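PDB 4RK6: glucose-resistance amylase regulator from Weissella paramesenteroides ATCC 33313, which binds D-glucose between its two lobes and, as a LacI-family regulator, probably controls transcription by binding DNA. Local coordinates for residues T177-G182 / Q202-A207; V215-S220 / S279-N284. All coordinates share one frame; numbering follows the deposited sequence.

In the fold
Both contacts belong to the lobe that contains strands 129-132, 163-166, 192-195 and 220-223, and they lie on the same side of the chain's centre, about 16 Å apart between their centres. Contact 1 is a buried helix-helix joint with no hydrogen bond across it. Contact 2, farther from the chain centre and only partly buried, sets a loop against the C-terminal tail and adds one straight hydrogen bond to its apolar packing. Helix 198-210 joins the two: Leu-204, which faces helix 172-182 in contact 1, also meets Leu-219 of the loop, 4.1 Å apart between their CD2 atoms. Contact 1 is side-chain methyl packing; contact 2 relies more on backbone atoms.

Contact 1: T177-G182 / Q202-A207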
loop_
_atom_site.group_PDB
_atom_site.type_symbol
_atom_site.label_atom_id
_atom_site.label_comp_id
_atom_site.label_asym_id
_atom_site.label_seq_id
_atom_site.Cartn_x
_atom_site.Cartn_y
_atom_site.Cartn_z
ATOM N N THR A 177 -13.603 9.008 12.066
ATOM C CA THR A 177 -15.000 9.381 12.341
ATOM C C THR A 177 -15.558 8.732 13.589
ATOM O O THR A 177 -16.490 9.277 14.204
ATOM C CB THR A 177 -15.944 9.109 11.134
ATOM O OG1 THR A 177 -16.013 7.711 10.811
ATOM C CG2 THR A 177 -15.511 9.889 9.917
ATOM N N SER A 178 -15.022 7.578 13.983
ATOM C CA SER A 178 -15.574 6.858 15.124
ATOM C C SER A 178 -15.646 7.747 16.362
ATOM O O SER A 178 -16.652 7.769 17.067
ATOM C CB SER A 178 -14.757 5.595 15.433
ATOM O OG SER A 178 -13.443 5.913 15.864
ATOM N N VAL A 179 -14.565 8.458 16.646
ATOM C CA VAL A 179 -14.471 9.227 17.899
ATOM C C VAL A 179 -14.811 10.698 17.735
ATOM O O VAL A 179 -14.731 11.450 18.694
ATOM C CB VAL A 179 -13.072 9.102 18.538
ATOM C CG1 VAL A 179 -12.879 7.695 19.054
ATOM C CG2 VAL A 179 -11.975 9.477 17.542
ATOM N N THR A 180 -15.196 11.102 16.533
ATOM C CA THR A 180 -15.618 12.481 16.276
ATOM C C THR A 180 -17.126 12.541 16.014
ATOM O O THR A 180 -17.833 13.285 16.673
ATOM C CB THR A 180 -14.826 13.095 15.106
ATOM O OG1 THR A 180 -14.886 12.223 13.976
ATOM C CG2 THR A 180 -13.378 13.284 15.495
ATOM N N THR A 181 -17.635 11.758 15.073
ATOM C CA THR A 181 -19.065 11.796 14.813
ATOM C C THR A 181 -19.803 10.572 15.381
ATOM O O THR A 181 -21.002 10.624 15.591
ATOM C CB THR A 181 -19.333 11.988 13.313
ATOM O OG1 THR A 181 -18.727 10.922 12.589
ATOM C CG2 THR A 181 -18.748 13.314 12.831
ATOM N N GLY A 182 -19.090 9.488 15.661
ATOM C CA GLY A 182 -19.694 8.292 16.237
ATOM C C GLY A 182 -19.924 8.363 17.733
ATOM O O GLY A 182 -20.911 7.810 18.263
ATOM N N GLN A 202 -4.495 4.505 12.853
ATOM C CA GLN A 202 -3.934 5.783 12.449
ATOM C C GLN A 202 -5.016 6.894 12.449
ATOM O O GLN A 202 -4.745 8.058 12.803
ATOM C CB GLN A 202 -3.274 5.646 11.093
ATOM C CG GLN A 202 -2.669 6.912 10.560
ATOM C CD GLN A 202 -1.433 7.323 11.322
ATOM O OE1 GLN A 202 -0.331 6.805 11.063
ATOM N NE2 GLN A 202 -1.594 8.249 12.263
ATOM N N GLY A 203 -6.209 6.536 12.015
ATOM C CA GLY A 203 -7.352 7.475 11.995
ATOM C C GLY A 203 -7.705 7.933 13.382
ATOM O O GLY A 203 -7.944 9.106 13.615
ATOM N N LEU A 204 -7.732 6.987 14.309
ATOM C CA LEU A 204 -7.989 7.290 15.709
ATOM C C LEU A 204 -6.927 8.231 16.299
ATOM O O LEU A 204 -7.256 9.212 16.992
ATOM C CB LEU A 204 -7.994 6.001 16.514
ATOM C CG LEU A 204 -9.242 5.128 16.338
ATOM C CD1 LEU A 204 -8.946 3.726 16.837
ATOM C CD2 LEU A 204 -10.393 5.722 17.117
ATOM N N ILE A 205 -5.652 7.947 16.031
ATOM C CA ILE A 205 -4.575 8.803 16.521
ATOM C C ILE A 205 -4.763 10.239 16.025
ATOM O O ILE A 205 -4.683 11.203 16.808
ATOM C CB ILE A 205 -3.201 8.276 16.072
ATOM C CG1 ILE A 205 -2.815 7.052 16.902
ATOM C CG2 ILE A 205 -2.146 9.379 16.179
ATOM C CD1 ILE A 205 -1.533 6.411 16.416
ATOM N N ASN A 206 -5.026 10.384 14.736
ATOM C CA ASN A 206 -5.162 11.716 14.167
ATOM C C ASN A 206 -6.397 12.443 14.673
ATOM O O ASN A 206 -6.335 13.654 14.869
ATOM C CB ASN A 206 -5.118 11.684 12.632
ATOM C CG ASN A 206 -3.706 11.545 12.112
ATOM O OD1 ASN A 206 -2.760 11.543 12.885
ATOM N ND2 ASN A 206 -3.553 11.443 10.815
ATOM N N ALA A 207 -7.507 11.727 14.863
ATOM C CA ALA A 207 -8.725 12.382 15.349
ATOM C C ALA A 207 -8.450 12.928 16.736
ATOM O O ALA A 207 -8.828 14.063 17.060
ATOM C CB ALA A 207 -9.901 11.423 15.368
#
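Val-179 CG1 lies anti to the carbonyl carbon (chi1 -69°), while CG2 sits between the backbone N and that carbon, and the two branches meet different residues of helix 198-210. Leu-204, whose CG is likewise anti to its carbonyl carbon (chi1 -75°), brings CD2 to 3.7 Å from Val-179 CG1; these two side chains cross at about a right angle. The other branch, Val-179 CG2, lies 3.6 Å from Ala-207 CB. Ala-207 CB also touches Thr-180 CG2 at 3.9 Å, so it has two methyl neighbours on the other helix. Ser-178 OG also approaches Leu-204 CD2, to 3.3 Å, a van der Waals contact with a methyl carbon; the hydroxyl's hydrogen bond goes to Gly-175 O in its own helix. Thr-180 OG1 bonds back to Tyr-176 O, while its CG2 is the branch that reaches Ala-207. The CA atoms of Ala-207 and Thr-180 are 7.0 Å apart, and the segment axes approach to 8.8 Å at 51°. Leu-204 also packs on Ile-221 of strand 220-223. Two neighbouring helices meeting beside a parallel sheet in this way are characteristic of the α/β lobe of the periplasmic-binding-protein fold.

Contact 2: V215-S220 / S279-N284; sequences VPEDLS and SVLNLN
Pro-216 and Ser-220 bring the loop 215-220 up to the tail, which is extended at Val-280 and Leu-281, with CA atoms 5.0 Å apart for Pro-216 and Ser-279 and 4.5 Å for Ser-220 and Val-280. In this LacI-type sugar-binding fold, the segment after strand 267-275 here runs past the loop that leads into strand 220-223. A cis peptide precedes Pro-216, and Leu-219 N bonds back to Pro-216 O, so the loop is folded tightly on itself. Pro-216 CB is directed toward the tail, 3.5 Å from Ser-279 O and 4.1 Å from Leu-281 CB. Leu-281 meets the proline with that CB; its CG is trans to the backbone N (chi1 -163°), and its CD2 lies 4.3 Å from Glu-217 O. At the start of the loop, Val-215 CG1 touches Ser-279 CB at 4.0 Å.

Ser-279 OG bonds to Ile-221 O and Thr-238 N, tying the start of the tail to two strands of the sheet. Val-280 turns away from the loop and packs on Tyr-120 and Leu-121 of helix 110-123, while Leu-281 O accepts from His-126 NE2. Ser-279 O also receives a CA-H...O contact from Ser-220 CA at 3.3 Å. The single hydrogen bond joining the two segments is close to linear: Leu-281 N donates to Ser-220 OG at 2.9 Å, with an N-H...O angle of 173°.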
loop_
_atom_site.group_PDB
_atom_site.type_symbol
_atom_site.label_atom_id
_atom_site.label_comp_id
_atom_site.label_asym_id
_atom_site.label_seq_id
_atom_site.Cartn_x
_atom_site.Cartn_y
_atom_site.Cartn_z
ATOM N N VAL A 215 -2.962 10.206 22.263
ATOM C CA VAL A 215 -2.898 8.760 22.509
ATOM C C VAL A 215 -1.527 8.488 23.092
ATOM O O VAL A 215 -0.543 8.989 22.536
ATOM C CB VAL A 215 -3.047 8.009 21.163
ATOM C CG1 VAL A 215 -2.777 6.522 21.315
ATOM C CG2 VAL A 215 -4.427 8.238 20.566
ATOM N N PRO A 216 -1.405 7.722 24.177
ATOM C CA PRO A 216 -2.483 6.931 24.820
ATOM C C PRO A 216 -3.193 7.588 26.015
ATOM O O PRO A 216 -4.137 7.008 26.541
ATOM C CB PRO A 216 -1.740 5.698 25.319
ATOM C CG PRO A 216 -0.374 6.212 25.629
ATOM C CD PRO A 216 -0.066 7.224 24.548
ATOM N N GLU A 217 -2.759 8.780 26.413
ATOM C CA GLU A 217 -3.287 9.434 27.632
ATOM C C GLU A 217 -4.806 9.469 27.600
ATOM O O GLU A 217 -5.457 9.218 28.607
ATOM C CB GLU A 217 -2.750 10.877 27.766
ATOM C CG GLU A 217 -1.303 11.009 28.232
ATOM C CD GLU A 217 -0.291 10.323 27.323
ATOM O OE1 GLU A 217 0.547 9.564 27.858
ATOM O OE2 GLU A 217 -0.331 10.518 26.079
ATOM N N ASP A 218 -5.370 9.801 26.435
ATOM C CA ASP A 218 -6.810 10.015 26.299
ATOM C C ASP A 218 -7.551 8.873 25.628
ATOM O O ASP A 218 -8.772 8.900 25.545
ATOM C CB ASP A 218 -7.054 11.314 25.542
ATOM C CG ASP A 218 -6.480 12.522 26.272
ATOM O OD1 ASP A 218 -6.754 12.657 27.484
ATOM O OD2 ASP A 218 -5.745 13.318 25.654
ATOM N N LEU A 219 -6.808 7.884 25.137
ATOM C CA LEU A 219 -7.361 6.701 24.462
ATOM C C LEU A 219 -6.230 5.745 24.152
ATOM O O LEU A 219 -5.288 6.130 23.465
ATOM C CB LEU A 219 -8.053 7.055 23.141
ATOM C CG LEU A 219 -8.622 5.857 22.366
ATOM C CD1 LEU A 219 -9.768 5.207 23.118
ATOM C CD2 LEU A 219 -9.049 6.243 20.941
ATOM N N SER A 220 -6.326 4.519 24.663
ATOM C CA SER A 220 -5.406 3.449 24.301
ATOM C C SER A 220 -5.869 2.755 23.014
ATOM O O SER A 220 -7.070 2.632 22.771
ATOM C CB SER A 220 -5.312 2.444 25.459
ATOM O OG SER A 220 -4.580 2.992 26.559
ATOM N N SER A 279 1.183 2.825 22.360
ATOM C CA SER A 279 -0.189 3.314 22.271
ATOM C C SER A 279 -1.146 2.775 23.326
ATOM O O SER A 279 -2.355 2.940 23.178
ATOM C CB SER A 279 -0.757 3.047 20.864
ATOM O OG SER A 279 -0.885 1.665 20.603
ATOM N N VAL A 280 -0.619 2.150 24.391
ATOM C CA VAL A 280 -1.472 1.661 25.475
ATOM C C VAL A 280 -0.998 2.149 26.837
ATOM O O VAL A 280 0.169 2.041 27.171
ATOM C CB VAL A 280 -1.548 0.109 25.484
ATOM C CG1 VAL A 280 -2.441 -0.366 26.612
ATOM C CG2 VAL A 280 -2.073 -0.393 24.134
ATOM N N LEU A 281 -1.939 2.637 27.629
ATOM C CA LEU A 281 -1.680 3.110 28.988
ATOM C C LEU A 281 -2.214 2.086 29.991
ATOM O O LEU A 281 -3.294 1.521 29.798
ATOM C CB LEU A 281 -2.398 4.446 29.188
ATOM C CG LEU A 281 -1.959 5.326 30.364
ATOM C CD1 LEU A 281 -0.606 5.952 30.072
ATOM C CD2 LEU A 281 -3.004 6.404 30.653
ATOM N N ASN A 282 -1.440 1.837 31.042
ATOM C CA ASN A 282 -1.915 1.067 32.187
ATOM C C ASN A 282 -2.730 1.993 33.101
ATOM O O ASN A 282 -2.204 2.992 33.601
ATOM C CB ASN A 282 -0.732 0.470 32.949
ATOM C CG ASN A 282 -1.172 -0.430 34.098
ATOM O OD1 ASN A 282 -1.630 0.043 35.116
ATOM N ND2 ASN A 282 -1.060 -1.732 33.916
ATOM N N LEU A 283 -3.994 1.651 33.322
ATOM C CA LEU A 283 -4.876 2.441 34.201
ATOM C C LEU A 283 -4.856 2.051 35.683
ATOM O O LEU A 283 -5.480 2.737 36.498
ATOM C CB LEU A 283 -6.304 2.344 33.726
ATOM C CG LEU A 283 -6.586 2.695 32.277
ATOM C CD1 LEU A 283 -8.086 2.587 32.069
ATOM C CD2 LEU A 283 -6.050 4.075 31.933
ATOM N N ASN A 284 -4.177 0.955 36.028
ATOM C CA ASN A 284 -4.169 0.435 37.417
ATOM C C ASN A 284 -3.293 1.231 38.405
ATOM O O ASN A 284 -2.262 1.791 38.035
ATOM C CB ASN A 284 -3.763 -1.054 37.429
ATOM C CG ASN A 284 -4.822 -1.957 36.828
ATOM O OD1 ASN A 284 -6.023 -1.748 37.037
ATOM N ND2 ASN A 284 -4.388 -2.976 36.070
#